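PDB 4IQD: carboxyvinyl-carboxyphosphonate phosphorylmutase, which belongs to the phosphoenolpyruvate phosphomutase group of TIM-barrel proteins and here holds pyruvic acid. Local coordinates for residues K64-D68 / L69-T73; D95-T98 / G99-G102. All coordinates share one frame; numbering follows the deposited sequence.

Contact 1: residues K64-D68 / L69-T73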
ATOM      1  N   LYS A  64      -1.187   6.411   2.274  1.00 21.66           N
ATOM      2  CA  LYS A  64      -2.389   7.009   1.715  1.00 24.36           C
ATOM      3  C   LYS A  64      -2.141   8.422   1.196  1.00 27.43           C
ATOM      4  O   LYS A  64      -3.058   9.075   0.705  1.00 28.42           O
ATOM      5  CB  LYS A  64      -3.502   7.038   2.761  1.00 27.77           C
ATOM      6  CG  LYS A  64      -3.874   5.675   3.304  1.00 29.96           C
ATOM      7  CD  LYS A  64      -5.141   5.754   4.128  1.00 32.05           C
ATOM      8  CE  LYS A  64      -6.360   5.975   3.251  1.00 33.80           C
ATOM      9  NZ  LYS A  64      -6.711   4.743   2.498  1.00 37.89           N
ATOM     10  N   GLY A  65      -0.900   8.889   1.305  1.00 30.49           N
ATOM     11  CA  GLY A  65      -0.533  10.212   0.830  1.00 28.48           C
ATOM     12  C   GLY A  65      -0.987  11.311   1.771  1.00 29.66           C
ATOM     13  O   GLY A  65      -1.318  12.416   1.342  1.00 29.52           O
ATOM     14  N   LEU A  66      -0.994  11.007   3.064  1.00 31.37           N
ATOM     15  CA  LEU A  66      -1.501  11.936   4.069  1.00 28.79           C
ATOM     16  C   LEU A  66      -0.432  12.281   5.102  1.00 28.74           C
ATOM     17  O   LEU A  66       0.525  11.531   5.276  1.00 29.91           O
ATOM     18  CB  LEU A  66      -2.724  11.331   4.764  1.00 24.94           C
ATOM     19  CG  LEU A  66      -3.873  10.902   3.853  1.00 26.58           C
ATOM     20  CD1 LEU A  66      -5.083  10.516   4.684  1.00 29.43           C
ATOM     21  CD2 LEU A  66      -4.223  11.994   2.854  1.00 25.84           C
ATOM     22  N   PRO A  67      -0.592  13.420   5.798  1.00 28.27           N
ATOM     23  CA  PRO A  67       0.354  13.725   6.871  1.00 27.04           C
ATOM     24  C   PRO A  67      -0.030  13.019   8.163  1.00 25.85           C
ATOM     25  O   PRO A  67      -1.201  12.720   8.383  1.00 29.54           O
ATOM     26  CB  PRO A  67       0.220  15.244   7.048  1.00 29.05           C
ATOM     27  CG  PRO A  67      -0.970  15.665   6.231  1.00 29.48           C
ATOM     28  CD  PRO A  67      -1.640  14.447   5.688  1.00 27.61           C
ATOM     29  N   ASP A  68       0.957  12.756   9.008  1.00 23.05           N
ATOM     30  CA  ASP A  68       0.704  12.147  10.304  1.00 28.14           C
ATOM     31  C   ASP A  68       0.127  13.187  11.256  1.00 32.84           C
ATOM     32  O   ASP A  68       0.830  13.703  12.127  1.00 32.90           O
ATOM     33  CB  ASP A  68       1.994  11.564  10.878  1.00 29.61           C
ATOM     34  CG  ASP A  68       1.743  10.666  12.062  1.00 34.81           C
ATOM     35  OD1 ASP A  68       0.579  10.259  12.252  1.00 39.41           O
ATOM     36  OD2 ASP A  68       2.707  10.357  12.793  1.00 35.25           O
ATOM     37  N   LEU A  69      -1.154  13.495  11.082  1.00 33.22           N
ATOM     38  CA  LEU A  69      -1.785  14.570  11.837  1.00 33.43           C
ATOM     39  C   LEU A  69      -3.129  14.171  12.425  1.00 35.50           C
ATOM     40  O   LEU A  69      -3.953  15.027  12.748  1.00 36.31           O
ATOM     41  CB  LEU A  69      -1.944  15.806  10.954  1.00 31.93           C
ATOM     42  CG  LEU A  69      -0.624  16.506  10.643  1.00 28.71           C
ATOM     43  CD1 LEU A  69      -0.833  17.661   9.686  1.00 28.80           C
ATOM     44  CD2 LEU A  69       0.012  16.982  11.934  1.00 30.64           C
ATOM     45  N   GLY A  70      -3.343  12.866  12.558  1.00 34.60           N
ATOM     46  CA  GLY A  70      -4.545  12.339  13.177  1.00 33.09           C
ATOM     47  C   GLY A  70      -5.824  12.662  12.428  1.00 32.45           C
ATOM     48  O   GLY A  70      -6.797  13.126  13.021  1.00 31.27           O
ATOM     49  N   ILE A  71      -5.826  12.412  11.123  1.00 35.22           N
ATOM     50  CA  ILE A  71      -7.006  12.662  10.303  1.00 33.24           C
ATOM     51  C   ILE A  71      -7.556  11.373   9.712  1.00 29.91           C
ATOM     52  O   ILE A  71      -8.563  11.380   9.008  1.00 28.30           O
ATOM     53  CB  ILE A  71      -6.712  13.668   9.181  1.00 34.84           C
ATOM     54  CG1 ILE A  71      -5.585  13.149   8.286  1.00 32.94           C
ATOM     55  CG2 ILE A  71      -6.363  15.025   9.775  1.00 35.79           C
ATOM     56  CD1 ILE A  71      -5.010  14.187   7.352  1.00 33.56           C
ATOM     57  N   VAL A  72      -6.886  10.266  10.001  1.00 27.62           N
ATOM     58  CA  VAL A  72      -7.408   8.963   9.631  1.00 24.20           C
ATOM     59  C   VAL A  72      -8.319   8.479  10.741  1.00 25.13           C
ATOM     60  O   VAL A  72      -8.239   8.961  11.870  1.00 26.02           O
ATOM     61  CB  VAL A  72      -6.291   7.937   9.393  1.00 25.32           C
ATOM     62  CG1 VAL A  72      -5.485   8.310   8.160  1.00 25.73           C
ATOM     63  CG2 VAL A  72      -5.403   7.827  10.618  1.00 20.71           C
ATOM     64  N   THR A  73      -9.193   7.533  10.412  1.00 26.02           N
ATOM     65  CA  THR A  73     -10.165   7.028  11.370  1.00 25.69           C
ATOM     66  C   THR A  73      -9.767   5.652  11.878  1.00 22.92           C
ATOM     67  O   THR A  73      -8.956   4.965  11.262  1.00 18.99           O
ATOM     68  CB  THR A  73     -11.560   6.934  10.748  1.00 26.63           C
ATOM     69  OG1 THR A  73     -11.579   5.876   9.785  1.00 27.76           O
ATOM     70  CG2 THR A  73     -11.931   8.241  10.072  1.00 27.34           C
TER
HETATM   71  O   HOH W   1      -3.320  11.421   9.745  1.00 22.66           O
HETATM   72  O   HOH W   2      -2.267   9.879  11.935  1.00 35.05           O

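Contact 2: residues D95-T98 / G99-G102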
ATOM      1  N   ASP A  95      -0.206   0.972  16.233  1.00 18.85           N
ATOM      2  CA  ASP A  95      -0.203   2.312  16.790  1.00 17.14           C
ATOM      3  C   ASP A  95      -1.594   2.910  16.646  1.00 18.73           C
ATOM      4  O   ASP A  95      -2.017   3.255  15.542  1.00 18.86           O
ATOM      5  CB  ASP A  95       0.824   3.174  16.053  1.00 19.02           C
ATOM      6  CG  ASP A  95       0.812   4.625  16.506  1.00 28.99           C
ATOM      7  OD1 ASP A  95       0.277   4.917  17.597  1.00 34.17           O
ATOM      8  OD2 ASP A  95       1.356   5.478  15.772  1.00 31.72           O
ATOM      9  N   ILE A  96      -2.306   3.040  17.759  1.00 17.41           N
ATOM     10  CA  ILE A  96      -3.639   3.626  17.722  1.00 20.60           C
ATOM     11  C   ILE A  96      -3.672   5.071  18.220  1.00 24.40           C
ATOM     12  O   ILE A  96      -4.723   5.568  18.622  1.00 24.22           O
ATOM     13  CB  ILE A  96      -4.661   2.776  18.506  1.00 21.70           C
ATOM     14  CG1 ILE A  96      -4.331   2.764  19.998  1.00 22.98           C
ATOM     15  CG2 ILE A  96      -4.702   1.359  17.952  1.00 22.12           C
ATOM     16  CD1 ILE A  96      -5.480   2.309  20.867  1.00 23.14           C
ATOM     17  N   ASP A  97      -2.527   5.744  18.168  1.00 25.39           N
ATOM     18  CA  ASP A  97      -2.409   7.121  18.650  1.00 25.52           C
ATOM     19  C   ASP A  97      -2.937   7.269  20.076  1.00 24.34           C
ATOM     20  O   ASP A  97      -2.387   6.693  21.010  1.00 27.84           O
ATOM     21  CB  ASP A  97      -3.125   8.100  17.713  1.00 32.94           C
ATOM     22  CG  ASP A  97      -2.504   8.149  16.330  1.00 40.80           C
ATOM     23  OD1 ASP A  97      -1.296   7.861  16.208  1.00 42.81           O
ATOM     24  OD2 ASP A  97      -3.224   8.483  15.363  1.00 45.35           O
ATOM     25  N   THR A  98      -4.016   8.029  20.235  1.00 20.88           N
ATOM     26  CA  THR A  98      -4.606   8.246  21.550  1.00 20.84           C
ATOM     27  C   THR A  98      -5.966   7.562  21.703  1.00 23.59           C
ATOM     28  O   THR A  98      -6.678   7.794  22.678  1.00 23.66           O
ATOM     29  CB  THR A  98      -4.757   9.745  21.854  1.00 25.81           C
ATOM     30  OG1 THR A  98      -5.791  10.298  21.032  1.00 28.18           O
ATOM     31  CG2 THR A  98      -3.453  10.477  21.577  1.00 24.62           C
ATOM     32  N   GLY A  99      -6.322   6.719  20.738  1.00 21.75           N
ATOM     33  CA  GLY A  99      -7.573   5.985  20.796  1.00 22.44           C
ATOM     34  C   GLY A  99      -8.666   6.609  19.954  1.00 23.80           C
ATOM     35  O   GLY A  99      -9.817   6.174  19.999  1.00 24.69           O
ATOM     36  N   PHE A 100      -8.296   7.635  19.193  1.00 27.11           N
ATOM     37  CA  PHE A 100      -9.199   8.297  18.254  1.00 24.21           C
ATOM     38  C   PHE A 100     -10.430   8.875  18.932  1.00 23.86           C
ATOM     39  O   PHE A 100     -11.552   8.686  18.471  1.00 24.57           O
ATOM     40  CB  PHE A 100      -9.602   7.344  17.127  1.00 25.22           C
ATOM     41  CG  PHE A 100      -8.444   6.615  16.516  1.00 25.26           C
ATOM     42  CD1 PHE A 100      -7.647   7.228  15.565  1.00 28.36           C
ATOM     43  CD2 PHE A 100      -8.146   5.319  16.899  1.00 24.89           C
ATOM     44  CE1 PHE A 100      -6.576   6.565  15.005  1.00 27.38           C
ATOM     45  CE2 PHE A 100      -7.077   4.648  16.344  1.00 25.08           C
ATOM     46  CZ  PHE A 100      -6.289   5.272  15.394  1.00 27.48           C
ATOM     47  N   GLY A 101     -10.210   9.591  20.028  1.00 25.67           N
ATOM     48  CA  GLY A 101     -11.295  10.230  20.741  1.00 26.75           C
ATOM     49  C   GLY A 101     -11.234   9.972  22.230  1.00 30.57           C
ATOM     50  O   GLY A 101     -10.154   9.848  22.807  1.00 32.56           O
ATOM     51  N   GLY A 102     -12.403   9.887  22.854  1.00 28.56           N
ATOM     52  CA  GLY A 102     -12.493   9.726  24.290  1.00 29.56           C
ATOM     53  C   GLY A 102     -12.507   8.284  24.746  1.00 30.28           C
ATOM     54  O   GLY A 102     -12.195   7.372  23.979  1.00 32.24           O
TER
HETATM   55  O   HOH W   3      -6.120   8.917  18.428  1.00 24.81           O

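Contact 1: residues K64-D68 / L69-T73
The carbonyl oxygen of P67 is the polar atom gripped from two directions as the chain turns. L69 N reaches P67 O at 2.8 Å, a weak bond bent to 125° at the hydrogen, and closes an inverse gamma turn centred on D68. Water 1 donates to the same P67 O at 2.8 Å and accepts from I71 N at 3.0 Å, so it links the carbonyl of P67 to the backbone N of I71. A second water does a similar job for the acid: water 2 donates to D68 OD1 at 2.9 Å and accepts from G70 N. D68 holds its CG anti to the backbone N (chi1 -167°), which carries the carboxylate to where OD1 can meet that water.

Apolar side chains bridge the bend. The P67 ring has two neighbours, each lying at about a right angle to it: L69 CD1 sits 3.7 Å from P67 CB, while I71 CD1 comes within 3.8 Å of P67 CD. I71 gets there with CG1 between the backbone N and the carbonyl carbon (chi1 59°) and an extended end. Farther along, L66 CD1 touches V72 CG1 at 4.1 Å, slantwise and with the methyl ends meeting.

G65 ends helix 57-63 in a Schellman motif, and T73 is the N-cap of helix 74-88. L66, D68 and V72 also rest on T61 of the first helix, while P67 and L69 pack on F289 and Y286 of the second subunit. Across the bend itself, one weak direct bond is joined by two water bridges and a few apolar contacts: the polar links run largely through water, while P67 and L69 lean on the second subunit.

Contact 2: residues D95-T98 / G99-G102
The F100 ring lies with one face against the carbonyl oxygen of I96, which stands 3.4 Å above the ring plane and is displaced toward the rim; its nearest ring atom is CE2. Beside it, I96 CB packs on F100 CE2 at 3.7 Å. The D97 carboxylate approaches obliquely, its plane 54° from that of the ring, with OD2 3.9 Å from F100 CE1. Although the CB of F100 points away from 95-98, its CG lies anti to the carbonyl carbon (chi1 -48°), and this folds the ring back over the turn.

The same I96 O accepts from G99 N at 2.9 Å, with an N-H...O angle of 156°, closing a type II' beta turn from I96 to G99. Just upstream, D97 N donates to D95 OD1 at 3.0 Å, meeting it from above the carboxylate plane: an Asx turn that fixes the start of the bend. Water 3 accepts from both T98 N and F100 N, tying the two sides together. The turn ends at G99 with a positive phi.

The turn follows directly on strand 92-95 of the barrel, whose last residue, D95, touches the bound pyruvic acid. I96 packs on V121 of strand 120-124 and on T109 and M113 of helix 103-115, whose N-cap is G102. K149 NZ bonds both T98 O and G101 O, while the F100 ring reaches T109 and, on helix 74-88, V77.

How the contacts relate
Both contacts are short bends in barrel loops, and helix 74-88 lies between them in the sequence: contact 1 leads into it from helix 57-63, and contact 2 joins strand 92-95 to helix 103-115. Contact 1 is a surface bend beside the second subunit, held across the bend by water bridges and apolar side chains. Contact 2 is partly buried, touches no other chain of the assembly, and relies on a straighter backbone bond, an acid and an aromatic ring. Their centres are 13 Å apart, yet they meet where V72 O packs against F100 CD1 at 4.1 Å. D95 lines a pyruvic acid pocket, whereas the side chain of D68 is about 6 Å from a bound pyruvic acid.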